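Local coordinates for calcium uptake protein 2, mitochondrial (Homo sapiens, PDB 6LB7) that probably regulates calcium uptake into mitochondria, sensing the ion through EF-hand helix-loop-helix units, at residues B[26-30]-B[31-35]; B[158-162]-B[163-167]; B[223-226]-B[227-230]; B[258-261]-B[262-266]; B[269-272]-B[273-277]. All coordinates share one frame; numbering follows the deposited sequence.

Contact 1 (B[26-30]-B[31-35])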
# COMPACT_ATOMS: atom_id res chain seq x y z
N TYR B 26 10.02 26.78 17.07
CA TYR B 26 10.00 25.95 18.26
C TYR B 26 10.76 24.66 18.03
O TYR B 26 10.87 24.16 16.90
CB TYR B 26 8.56 25.68 18.71
CG TYR B 26 7.92 26.93 19.25
CD1 TYR B 26 7.38 27.88 18.39
CD2 TYR B 26 7.91 27.20 20.61
CE1 TYR B 26 6.82 29.05 18.88
CE2 TYR B 26 7.35 28.36 21.11
CZ TYR B 26 6.81 29.28 20.24
OH TYR B 26 6.25 30.43 20.72
N TYR B 27 11.30 24.12 19.12
CA TYR B 27 12.11 22.91 19.07
C TYR B 27 11.78 22.02 20.26
O TYR B 27 11.47 22.51 21.35
CB TYR B 27 13.61 23.23 19.04
CG TYR B 27 14.02 24.04 17.82
CD1 TYR B 27 14.06 25.43 17.86
CD2 TYR B 27 14.33 23.41 16.62
CE1 TYR B 27 14.42 26.17 16.74
CE2 TYR B 27 14.71 24.13 15.51
CZ TYR B 27 14.75 25.51 15.57
OH TYR B 27 15.10 26.21 14.45
N MET B 28 11.83 20.71 20.03
CA MET B 28 11.80 19.72 21.09
C MET B 28 13.21 19.34 21.52
O MET B 28 14.12 19.27 20.69
CB MET B 28 11.09 18.46 20.60
CG MET B 28 9.62 18.59 20.41
SD MET B 28 9.05 17.03 19.67
CE MET B 28 7.32 17.10 20.12
N THR B 29 13.38 19.07 22.81
CA THR B 29 14.50 18.23 23.22
C THR B 29 14.15 16.77 23.00
O THR B 29 12.98 16.43 22.81
CB THR B 29 14.82 18.43 24.70
OG1 THR B 29 13.69 18.02 25.49
CG2 THR B 29 15.20 19.91 25.00
N PRO B 30 15.14 15.87 23.03
CA PRO B 30 14.81 14.43 22.96
C PRO B 30 13.83 13.99 24.04
O PRO B 30 12.95 13.16 23.79
CB PRO B 30 16.18 13.76 23.10
CG PRO B 30 17.13 14.78 22.49
CD PRO B 30 16.58 16.13 22.90
N ARG B 31 13.94 14.57 25.24
CA ARG B 31 12.97 14.31 26.30
C ARG B 31 11.56 14.71 25.86
O ARG B 31 10.61 13.93 26.01
CB ARG B 31 13.38 15.06 27.57
CG ARG B 31 12.45 14.84 28.79
CD ARG B 31 13.06 15.51 30.03
NE ARG B 31 12.34 15.20 31.26
CZ ARG B 31 11.22 15.81 31.63
NH1 ARG B 31 10.70 16.75 30.85
NH2 ARG B 31 10.62 15.48 32.77
N ASP B 32 11.42 15.93 25.33
CA ASP B 32 10.13 16.38 24.79
C ASP B 32 9.58 15.39 23.79
O ASP B 32 8.38 15.08 23.79
CB ASP B 32 10.27 17.73 24.08
CG ASP B 32 10.58 18.89 25.00
OD1 ASP B 32 10.35 18.79 26.22
OD2 ASP B 32 11.04 19.92 24.47
N PHE B 33 10.42 14.97 22.84
CA PHE B 33 9.98 14.08 21.78
C PHE B 33 9.46 12.77 22.36
O PHE B 33 8.36 12.31 22.00
CB PHE B 33 11.13 13.80 20.81
CG PHE B 33 10.82 12.71 19.84
CD1 PHE B 33 9.90 12.91 18.83
CD2 PHE B 33 11.43 11.48 19.95
CE1 PHE B 33 9.60 11.90 17.94
CE2 PHE B 33 11.12 10.46 19.08
CZ PHE B 33 10.21 10.67 18.08
N LEU B 34 10.23 12.15 23.26
CA LEU B 34 9.80 10.90 23.87
C LEU B 34 8.44 11.04 24.55
O LEU B 34 7.57 10.18 24.38
CB LEU B 34 10.84 10.42 24.87
CG LEU B 34 12.18 10.00 24.27
CD1 LEU B 34 13.23 9.89 25.36
CD2 LEU B 34 12.04 8.69 23.48
N PHE B 35 8.22 12.15 25.28
CA PHE B 35 6.95 12.37 25.96
C PHE B 35 5.81 12.55 24.96
O PHE B 35 4.70 12.03 25.16
CB PHE B 35 7.04 13.58 26.88
CG PHE B 35 7.85 13.34 28.13
CD1 PHE B 35 8.39 12.09 28.40
CD2 PHE B 35 8.04 14.35 29.04
CE1 PHE B 35 9.12 11.87 29.55
CE2 PHE B 35 8.77 14.13 30.19
CZ PHE B 35 9.31 12.88 30.44
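Thr29 and Asp32 hold each other by a pair of reciprocal bonds, the capping box that opens helix 30-38 just after strand 25-27. Asp32 N donates to Thr29 OG1 at 3.1 Å and nearly straight (171° at the hydrogen), while Thr29 N donates back to Asp32 OD2 at 3.0 Å, reaching it from above the carboxylate plane. With OG1 set between its own backbone N and carbonyl carbon (chi1 63°), the threonine hydroxyl faces the first helical turn. Each of the two side-chain oxygens has a further partner, Asp78 for Thr29 OG1 and Ser19 for Asp32 OD2, so the buried cap is well satisfied. The helix proper starts with two backbone bonds: Phe33 N to Thr29 O and Leu34 N to Pro30 O, both 2.9 Å. Pro30 suits the first turn, where its nitrogen has no hydrogen to give and none is needed. Outside the polar core, Pro30 and Leu34 rest on Phe73 of helix 72-76, and Met28 packs against Phe14 and Phe17. Met28 CB lies 3.6 Å from Asp32 CB, and its extended chain carries the sulfur to the edge of the Phe33 ring, with Met28 SD 3.7 Å from Phe33 CA.

Contact 2 (B[158-162]-B[163-167])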
# COMPACT_ATOMS: atom_id res chain seq x y z
N LEU B 158 19.85 15.50 15.28
CA LEU B 158 19.93 14.52 14.18
C LEU B 158 20.96 14.93 13.13
O LEU B 158 21.71 14.09 12.62
CB LEU B 158 18.55 14.34 13.53
CG LEU B 158 17.47 13.56 14.29
CD1 LEU B 158 16.33 13.21 13.36
CD2 LEU B 158 18.05 12.28 14.96
N GLN B 159 21.01 16.20 12.77
CA GLN B 159 21.99 16.60 11.76
C GLN B 159 23.41 16.39 12.27
O GLN B 159 24.30 15.98 11.51
CB GLN B 159 21.75 18.05 11.35
CG GLN B 159 20.44 18.26 10.63
CD GLN B 159 20.29 19.67 10.13
OE1 GLN B 159 20.53 19.93 8.95
NE2 GLN B 159 19.91 20.58 11.01
N MET B 160 23.64 16.62 13.57
CA MET B 160 24.93 16.30 14.19
C MET B 160 25.23 14.81 14.11
O MET B 160 26.32 14.40 13.69
CB MET B 160 24.94 16.73 15.65
CG MET B 160 24.79 18.20 15.88
SD MET B 160 26.37 19.00 15.56
CE MET B 160 27.50 17.73 16.15
N ARG B 161 24.29 13.99 14.59
CA ARG B 161 24.49 12.54 14.62
C ARG B 161 24.75 11.98 13.23
O ARG B 161 25.61 11.11 13.04
CB ARG B 161 23.27 11.89 15.26
CG ARG B 161 23.08 10.44 15.04
CD ARG B 161 24.08 9.60 15.72
NE ARG B 161 23.53 8.58 16.36
CZ ARG B 161 23.72 7.44 16.08
NH1 ARG B 161 24.45 7.15 15.16
NH2 ARG B 161 23.18 6.58 16.71
N PHE B 162 24.04 12.50 12.22
CA PHE B 162 24.12 11.94 10.88
C PHE B 162 25.26 12.55 10.06
O PHE B 162 25.92 11.83 9.31
CB PHE B 162 22.79 12.15 10.13
CG PHE B 162 21.62 11.37 10.72
CD1 PHE B 162 21.84 10.21 11.46
CD2 PHE B 162 20.31 11.79 10.52
CE1 PHE B 162 20.78 9.49 12.01
CE2 PHE B 162 19.23 11.07 11.07
CZ PHE B 162 19.47 9.92 11.81
N PHE B 163 25.51 13.85 10.20
CA PHE B 163 26.39 14.55 9.27
C PHE B 163 27.53 15.36 9.89
O PHE B 163 28.30 15.97 9.15
CB PHE B 163 25.57 15.47 8.37
CG PHE B 163 24.29 14.84 7.87
CD1 PHE B 163 23.06 15.39 8.19
CD2 PHE B 163 24.32 13.69 7.10
CE1 PHE B 163 21.87 14.80 7.74
CE2 PHE B 163 23.14 13.09 6.65
CZ PHE B 163 21.92 13.64 6.97
N GLY B 164 27.69 15.38 11.22
CA GLY B 164 28.67 16.26 11.83
C GLY B 164 28.25 17.72 11.70
O GLY B 164 27.24 18.07 11.11
N LYS B 165 29.09 18.61 12.26
CA LYS B 165 28.61 19.98 12.42
C LYS B 165 28.61 20.74 11.10
O LYS B 165 27.67 21.51 10.82
CB LYS B 165 29.45 20.71 13.47
CG LYS B 165 29.23 20.22 14.81
CD LYS B 165 29.53 18.79 15.00
CE LYS B 165 30.66 18.40 14.28
NZ LYS B 165 30.88 16.98 14.25
N ARG B 166 29.56 20.50 10.19
CA ARG B 166 29.54 21.18 8.90
C ARG B 166 29.02 20.29 7.77
O ARG B 166 29.23 20.62 6.60
CB ARG B 166 30.94 21.69 8.55
CG ARG B 166 31.73 22.21 9.61
CD ARG B 166 31.94 23.64 9.52
NE ARG B 166 32.14 24.14 10.59
CZ ARG B 166 31.76 25.10 10.86
NH1 ARG B 166 31.15 25.66 10.15
NH2 ARG B 166 31.98 25.50 11.86
N GLY B 167 28.29 19.24 8.11
CA GLY B 167 27.91 18.29 7.08
C GLY B 167 29.10 17.54 6.53
O GLY B 167 29.09 17.13 5.36
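Phe163 N donates to Gln159 O at 2.8 Å, and the next amide, Gly164 N, reaches Met160 O at 3.0 Å. These are the closing bonds of helix 157-163. Gly164 then leaves the helix with positive phi and begins a type I beta turn to Gly167, closed by a weak bond from Gly167 N to Gly164 O. Two consecutive phenylalanines mark this helix end. Phe162 CB sits squarely over the middle of the Phe163 ring, 3.4 Å from its centroid and only 5° off the normal, a CH-pi contact. The Phe162 ring presents its edge to the Phe163 face as well, a T-shaped pair with centroids 5.8 Å apart and planes at 67°. Phe163 comes under its neighbour because its CG lies anti to the carbonyl carbon (chi1 -43°). Phe162 makes a second edge-to-face pair with Phe179, and the side chain of Phe163, which lies about 9 Å from the bound calcium, touches Lys118 of helix 118-129. An alanine in place of Phe163 would probably strip Phe162 CB of the ring beneath it and leave Lys118 without this aromatic neighbour. The chemistry implies a helix end closed by backbone bonds and packed by weak ring contacts.

Contact 3 (B[223-226]-B[227-230])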
# COMPACT_ATOMS: atom_id res chain seq x y z
N TYR B 223 -14.50 -2.93 26.74
CA TYR B 223 -13.10 -3.36 26.80
C TYR B 223 -12.61 -3.39 28.23
O TYR B 223 -12.02 -4.38 28.67
CB TYR B 223 -12.21 -2.42 25.98
CG TYR B 223 -12.70 -2.20 24.57
CD1 TYR B 223 -13.40 -3.19 23.89
CD2 TYR B 223 -12.46 -0.99 23.92
CE1 TYR B 223 -13.86 -2.98 22.60
CE2 TYR B 223 -12.89 -0.78 22.63
CZ TYR B 223 -13.60 -1.77 21.98
OH TYR B 223 -14.04 -1.53 20.69
N TRP B 224 -12.85 -2.30 28.97
CA TRP B 224 -12.31 -2.18 30.31
C TRP B 224 -13.01 -3.09 31.30
O TRP B 224 -12.39 -3.56 32.26
CB TRP B 224 -12.39 -0.72 30.78
CG TRP B 224 -11.25 0.08 30.24
CD1 TRP B 224 -11.30 1.03 29.25
CD2 TRP B 224 -9.87 -0.02 30.63
NE1 TRP B 224 -10.04 1.53 29.02
CE2 TRP B 224 -9.15 0.90 29.85
CE3 TRP B 224 -9.19 -0.80 31.57
CZ2 TRP B 224 -7.77 1.07 29.99
CZ3 TRP B 224 -7.82 -0.64 31.70
CH2 TRP B 224 -7.13 0.29 30.92
N LYS B 225 -14.30 -3.36 31.10
CA LYS B 225 -14.95 -4.36 31.93
C LYS B 225 -14.28 -5.72 31.76
O LYS B 225 -14.03 -6.42 32.74
CB LYS B 225 -16.45 -4.43 31.61
CG LYS B 225 -17.24 -5.36 32.50
CD LYS B 225 -18.73 -5.28 32.22
CE LYS B 225 -19.49 -6.36 33.01
NZ LYS B 225 -19.15 -6.40 34.47
N ASN B 226 -13.93 -6.07 30.52
CA ASN B 226 -13.24 -7.34 30.28
C ASN B 226 -11.86 -7.35 30.91
O ASN B 226 -11.42 -8.39 31.40
CB ASN B 226 -13.14 -7.61 28.77
CG ASN B 226 -14.47 -7.98 28.16
OD1 ASN B 226 -15.36 -8.42 28.86
ND2 ASN B 226 -14.59 -7.82 26.85
N VAL B 227 -11.15 -6.22 30.86
CA VAL B 227 -9.84 -6.16 31.50
C VAL B 227 -9.96 -6.46 32.99
O VAL B 227 -9.23 -7.29 33.54
CB VAL B 227 -9.18 -4.78 31.27
CG1 VAL B 227 -7.91 -4.67 32.11
CG2 VAL B 227 -8.86 -4.55 29.80
N ARG B 228 -10.91 -5.80 33.66
CA ARG B 228 -11.00 -5.90 35.11
C ARG B 228 -11.46 -7.28 35.55
O ARG B 228 -11.01 -7.77 36.60
CB ARG B 228 -11.94 -4.84 35.67
CG ARG B 228 -11.52 -3.41 35.41
CD ARG B 228 -12.37 -2.44 36.22
NE ARG B 228 -13.81 -2.64 36.03
CZ ARG B 228 -14.57 -1.96 35.16
NH1 ARG B 228 -14.04 -1.02 34.39
NH2 ARG B 228 -15.86 -2.23 35.07
N GLU B 229 -12.32 -7.93 34.77
CA GLU B 229 -12.99 -9.13 35.23
C GLU B 229 -12.49 -10.42 34.59
O GLU B 229 -12.63 -11.48 35.20
CB GLU B 229 -14.50 -9.01 34.99
CG GLU B 229 -15.13 -7.92 35.87
CD GLU B 229 -16.53 -7.55 35.45
OE1 GLU B 229 -17.04 -6.52 35.96
OE2 GLU B 229 -17.13 -8.27 34.61
N LYS B 230 -11.89 -10.37 33.39
CA LYS B 230 -11.48 -11.60 32.71
C LYS B 230 -9.98 -11.77 32.59
O LYS B 230 -9.54 -12.85 32.17
CB LYS B 230 -12.10 -11.66 31.32
CG LYS B 230 -13.60 -11.52 31.33
CD LYS B 230 -14.15 -11.39 29.93
CE LYS B 230 -15.67 -11.39 29.94
NZ LYS B 230 -16.20 -11.01 28.59
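Trp224 O and Lys225 CA both lie over one face of the Arg228 guanidinium, the oxygen 3.6 Å above its plane and off toward the rim. That carbonyl takes its helical bond from Arg228 N; a bend at chi3 (-53°) lays the guanidinium over the backbone. The indole of Trp224 meets Val227 obliquely, Trp224 CE3 to Val227 CB at 4.0 Å, with the two side chains running alongside one another. A third flat group, the Glu229 carboxylate, grips Lys225 in a salt bridge: Lys225 NZ is 2.6 Å from Glu229 OE1 and 2.8 Å from Glu229 OE2, on the syn lone pair of each. One residue further along the helix, Lys230 NZ gives a bond to Asn226 OD1 at 2.7 Å, approaching 53° out of the amide plane. Asn226 ND2 in turn binds Ile297 O, so the amide is held at both ends. A leucine at Asn226 is likely to leave Lys230 NZ without its amide acceptor and Ile297 O without this donor. The Lys225-Glu229 pair is on the exposed side of helix 220-230; Asn226 faces helix 288-298, Val227 packs between Ala208 of helix 204-211 and Ile297, and Tyr223 lies against helix 308-320.

Contact 4 (B[258-261]-B[262-266])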
# COMPACT_ATOMS: atom_id res chain seq x y z
N ALA B 258 -6.03 -9.81 5.74
CA ALA B 258 -6.31 -11.18 6.16
C ALA B 258 -7.62 -11.24 6.94
O ALA B 258 -8.45 -12.12 6.69
CB ALA B 258 -5.15 -11.73 6.98
N MET B 259 -7.84 -10.28 7.85
CA MET B 259 -9.10 -10.25 8.59
C MET B 259 -10.30 -10.12 7.66
O MET B 259 -11.33 -10.76 7.87
CB MET B 259 -9.11 -9.11 9.61
CG MET B 259 -8.23 -9.35 10.85
SD MET B 259 -8.70 -10.87 11.72
CE MET B 259 -7.32 -11.92 11.36
N GLN B 260 -10.18 -9.29 6.62
CA GLN B 260 -11.30 -9.11 5.70
C GLN B 260 -11.54 -10.37 4.89
O GLN B 260 -12.69 -10.69 4.57
CB GLN B 260 -11.05 -7.94 4.76
CG GLN B 260 -12.30 -7.52 4.00
CD GLN B 260 -12.04 -6.44 2.97
OE1 GLN B 260 -11.12 -6.53 2.16
NE2 GLN B 260 -12.87 -5.39 3.01
N MET B 261 -10.49 -11.11 4.56
CA MET B 261 -10.71 -12.32 3.78
C MET B 261 -11.43 -13.38 4.59
O MET B 261 -12.30 -14.09 4.06
CB MET B 261 -9.38 -12.83 3.23
CG MET B 261 -8.91 -12.03 2.01
SD MET B 261 -7.27 -12.58 1.55
CE MET B 261 -6.89 -11.54 0.14
N PHE B 262 -11.11 -13.52 5.89
CA PHE B 262 -11.89 -14.40 6.75
C PHE B 262 -13.34 -13.95 6.81
O PHE B 262 -14.27 -14.77 6.76
CB PHE B 262 -11.32 -14.45 8.16
CG PHE B 262 -10.12 -15.33 8.31
CD1 PHE B 262 -10.08 -16.58 7.72
CD2 PHE B 262 -9.03 -14.91 9.07
CE1 PHE B 262 -8.99 -17.39 7.86
CE2 PHE B 262 -7.92 -15.73 9.21
CZ PHE B 262 -7.91 -16.97 8.61
N SER B 263 -13.56 -12.64 6.97
CA SER B 263 -14.93 -12.14 7.02
C SER B 263 -15.68 -12.45 5.73
O SER B 263 -16.84 -12.88 5.76
CB SER B 263 -14.91 -10.64 7.29
OG SER B 263 -16.23 -10.14 7.33
N LEU B 264 -15.03 -12.25 4.58
CA LEU B 264 -15.69 -12.55 3.31
C LEU B 264 -15.95 -14.04 3.16
O LEU B 264 -16.94 -14.44 2.55
CB LEU B 264 -14.84 -12.02 2.16
CG LEU B 264 -14.80 -10.49 2.02
CD1 LEU B 264 -13.69 -10.05 1.07
CD2 LEU B 264 -16.16 -9.97 1.54
N ALA B 265 -15.09 -14.87 3.74
CA ALA B 265 -15.31 -16.31 3.75
C ALA B 265 -16.34 -16.74 4.78
O ALA B 265 -16.60 -17.94 4.88
CB ALA B 265 -13.99 -17.04 3.98
N HIS B 266 -16.92 -15.81 5.54
CA HIS B 266 -17.81 -16.14 6.66
C HIS B 266 -17.15 -17.13 7.62
O HIS B 266 -17.80 -18.03 8.17
CB HIS B 266 -19.15 -16.68 6.15
CG HIS B 266 -19.83 -15.77 5.18
ND1 HIS B 266 -19.94 -16.07 3.84
CD2 HIS B 266 -20.39 -14.55 5.34
CE1 HIS B 266 -20.56 -15.08 3.22
NE2 HIS B 266 -20.84 -14.14 4.11
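Phe262 folds back over the turn before it, and its atoms can be followed outward one by one. Its CB lies 3.7 Å from Met259 O. From there CG stands anti to the carbonyl carbon (chi1 -79°), which sends the ring back toward Ala258, so that Phe262 CG and then CD2 pass the oxygen of Ala258, CD2 at 3.7 Å. The same CD2 meets Met259 CE at 4.1 Å. This methyl comes to the ring edge, near its plane, because the methionine chain is bent at chi2 and chi3, turning its end round toward a residue three places on. Further out, Phe262 CE2 lies 3.4 Å from Glu273 O of the following helix. Behind these side chains runs regular alpha-helical bonding: Phe262 N to Ala258 O, Ser263 N to Met259 O, Leu264 N to Gln260 O at 2.8 Å, and last Ala265 N to Met261 O at 2.9 Å. On another side of the helix, Leu264 CD1 rides beside Gln260 CG, 4.1 Å away, the two chains pointing the same way. The helix stops in a Schellman motif, in which His266 takes positive phi and His266 N turns back to Ser263 O. Helix 252-264 is thus clasped between two partners: Met259 and Phe262 pack on Val269 and helix 271-282 of their own chain, whereas Met261 and Phe262 also touch apolar side chains of the chain of another protein, to which Gln260 OE1 is hydrogen-bonded.

Contact 5 (B[269-272]-B[273-277])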
# COMPACT_ATOMS: atom_id res chain seq x y z
N VAL B 269 -13.22 -15.62 13.31
CA VAL B 269 -11.80 -15.49 13.63
C VAL B 269 -11.62 -16.03 15.05
O VAL B 269 -11.72 -15.31 16.04
CB VAL B 269 -11.32 -14.05 13.50
CG1 VAL B 269 -9.83 -13.98 13.78
CG2 VAL B 269 -11.62 -13.57 12.12
N ARG B 270 -11.37 -17.33 15.14
CA ARG B 270 -10.97 -17.90 16.41
C ARG B 270 -9.46 -17.87 16.49
O ARG B 270 -8.76 -17.35 15.62
CB ARG B 270 -11.49 -19.33 16.57
CG ARG B 270 -12.96 -19.41 16.83
CD ARG B 270 -13.38 -20.85 17.02
NE ARG B 270 -14.64 -21.08 16.33
CZ ARG B 270 -15.83 -20.70 16.79
NH1 ARG B 270 -15.94 -20.09 17.96
NH2 ARG B 270 -16.91 -20.95 16.07
N LEU B 271 -8.94 -18.49 17.54
CA LEU B 271 -7.53 -18.32 17.81
C LEU B 271 -6.69 -18.88 16.67
O LEU B 271 -5.71 -18.25 16.25
CB LEU B 271 -7.22 -18.96 19.15
CG LEU B 271 -5.89 -18.93 19.78
CD1 LEU B 271 -5.06 -19.76 19.06
CD2 LEU B 271 -5.28 -17.58 19.85
N ALA B 272 -7.08 -20.02 16.06
CA ALA B 272 -6.33 -20.56 14.93
C ALA B 272 -6.34 -19.61 13.73
O ALA B 272 -5.34 -19.51 13.01
CB ALA B 272 -6.88 -21.93 14.53
N GLU B 273 -7.47 -18.95 13.47
CA GLU B 273 -7.49 -17.98 12.37
C GLU B 273 -6.59 -16.79 12.69
O GLU B 273 -5.82 -16.33 11.83
CB GLU B 273 -8.92 -17.49 12.11
CG GLU B 273 -9.80 -18.49 11.37
CD GLU B 273 -10.17 -19.66 12.24
OE1 GLU B 273 -10.26 -20.79 11.70
OE2 GLU B 273 -10.37 -19.46 13.46
N PHE B 274 -6.68 -16.29 13.91
CA PHE B 274 -5.86 -15.15 14.32
C PHE B 274 -4.39 -15.48 14.15
O PHE B 274 -3.64 -14.72 13.53
CB PHE B 274 -6.20 -14.79 15.77
CG PHE B 274 -5.62 -13.48 16.23
CD1 PHE B 274 -6.33 -12.30 16.07
CD2 PHE B 274 -4.38 -13.43 16.83
CE1 PHE B 274 -5.79 -11.09 16.51
CE2 PHE B 274 -3.85 -12.23 17.28
CZ PHE B 274 -4.55 -11.07 17.13
N LYS B 275 -3.99 -16.66 14.64
CA LYS B 275 -2.60 -17.11 14.52
C LYS B 275 -2.14 -17.12 13.08
O LYS B 275 -1.04 -16.64 12.76
CB LYS B 275 -2.45 -18.50 15.14
CG LYS B 275 -2.40 -18.53 16.67
CD LYS B 275 -2.15 -19.95 17.17
CE LYS B 275 -1.65 -19.97 18.60
NZ LYS B 275 -1.52 -21.37 19.13
N ARG B 276 -2.95 -17.69 12.18
CA ARG B 276 -2.46 -17.76 10.80
C ARG B 276 -2.42 -16.38 10.15
O ARG B 276 -1.44 -16.02 9.48
CB ARG B 276 -3.34 -18.72 10.00
CG ARG B 276 -2.93 -18.96 8.58
CD ARG B 276 -2.21 -20.24 8.39
NE ARG B 276 -2.13 -20.60 7.12
CZ ARG B 276 -2.93 -21.33 6.58
NH1 ARG B 276 -3.88 -21.80 7.20
NH2 ARG B 276 -2.78 -21.59 5.42
N ALA B 277 -3.35 -15.49 10.44
CA ALA B 277 -3.24 -14.11 9.94
C ALA B 277 -2.01 -13.40 10.48
O ALA B 277 -1.38 -12.60 9.78
CB ALA B 277 -4.48 -13.33 10.31
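Among the polar contacts, Glu273 reaches back to the start of its own helix: Arg270 N donates to Glu273 OE2 at 2.9 Å, a bent bond (136° at the hydrogen) that meets the oxygen on its anti side. The kink at chi2 (72°) of Glu273 is what returns the carboxylate to this amide. Its other oxygen, OE1, forms a salt bridge with Arg267, so the two oxygens serve separate partners. Backbone bonds follow in alpha-helical order, Phe274 N to Arg270 O at 2.9 Å, Lys275 N to Leu271 O at 2.8 Å, then Arg276 N to Ala272 O. Arg270 is the N-cap of helix 271-282, and the glutamate three residues on accepts from its amide, which is one half of the capping-box pattern. The apolar contacts lie to two sides. Val269 CG1 comes to 4.0 Å from Glu273 CB and 4.2 Å from Phe274 CB, while the Phe274 ring goes on to an edge-to-face pair with Phe255. Leu271 CD1 lies against the extended aliphatic chain of Lys275, tightly, at 3.4 Å from Lys275 CE. As for charge, the Arg276 guanidinium turns away from these residues and finds its partner elsewhere, an acidic side chain of the chain of another protein.

How the contacts relate
From the N terminus the five contacts come in series, none nested in or crossing another, and each joins neighbouring turns instead of closing a long loop. Contact 1 ties strand 25-27 to the start of helix 30-38; contact 2 finishes helix 157-163, the centres of the two 18 Å apart. The remaining three lie across the chain's centre from contact 2: contact 3 within helix 220-230, contact 4 at the end of helix 252-264, contact 5 at the start of helix 271-282. Contacts 4 and 5 alone touch, Met259 CE meeting Ala277 CB at 3.3 Å and Met259 SD meeting Val269 CG1, so one helix's end packs on the next one's beginning.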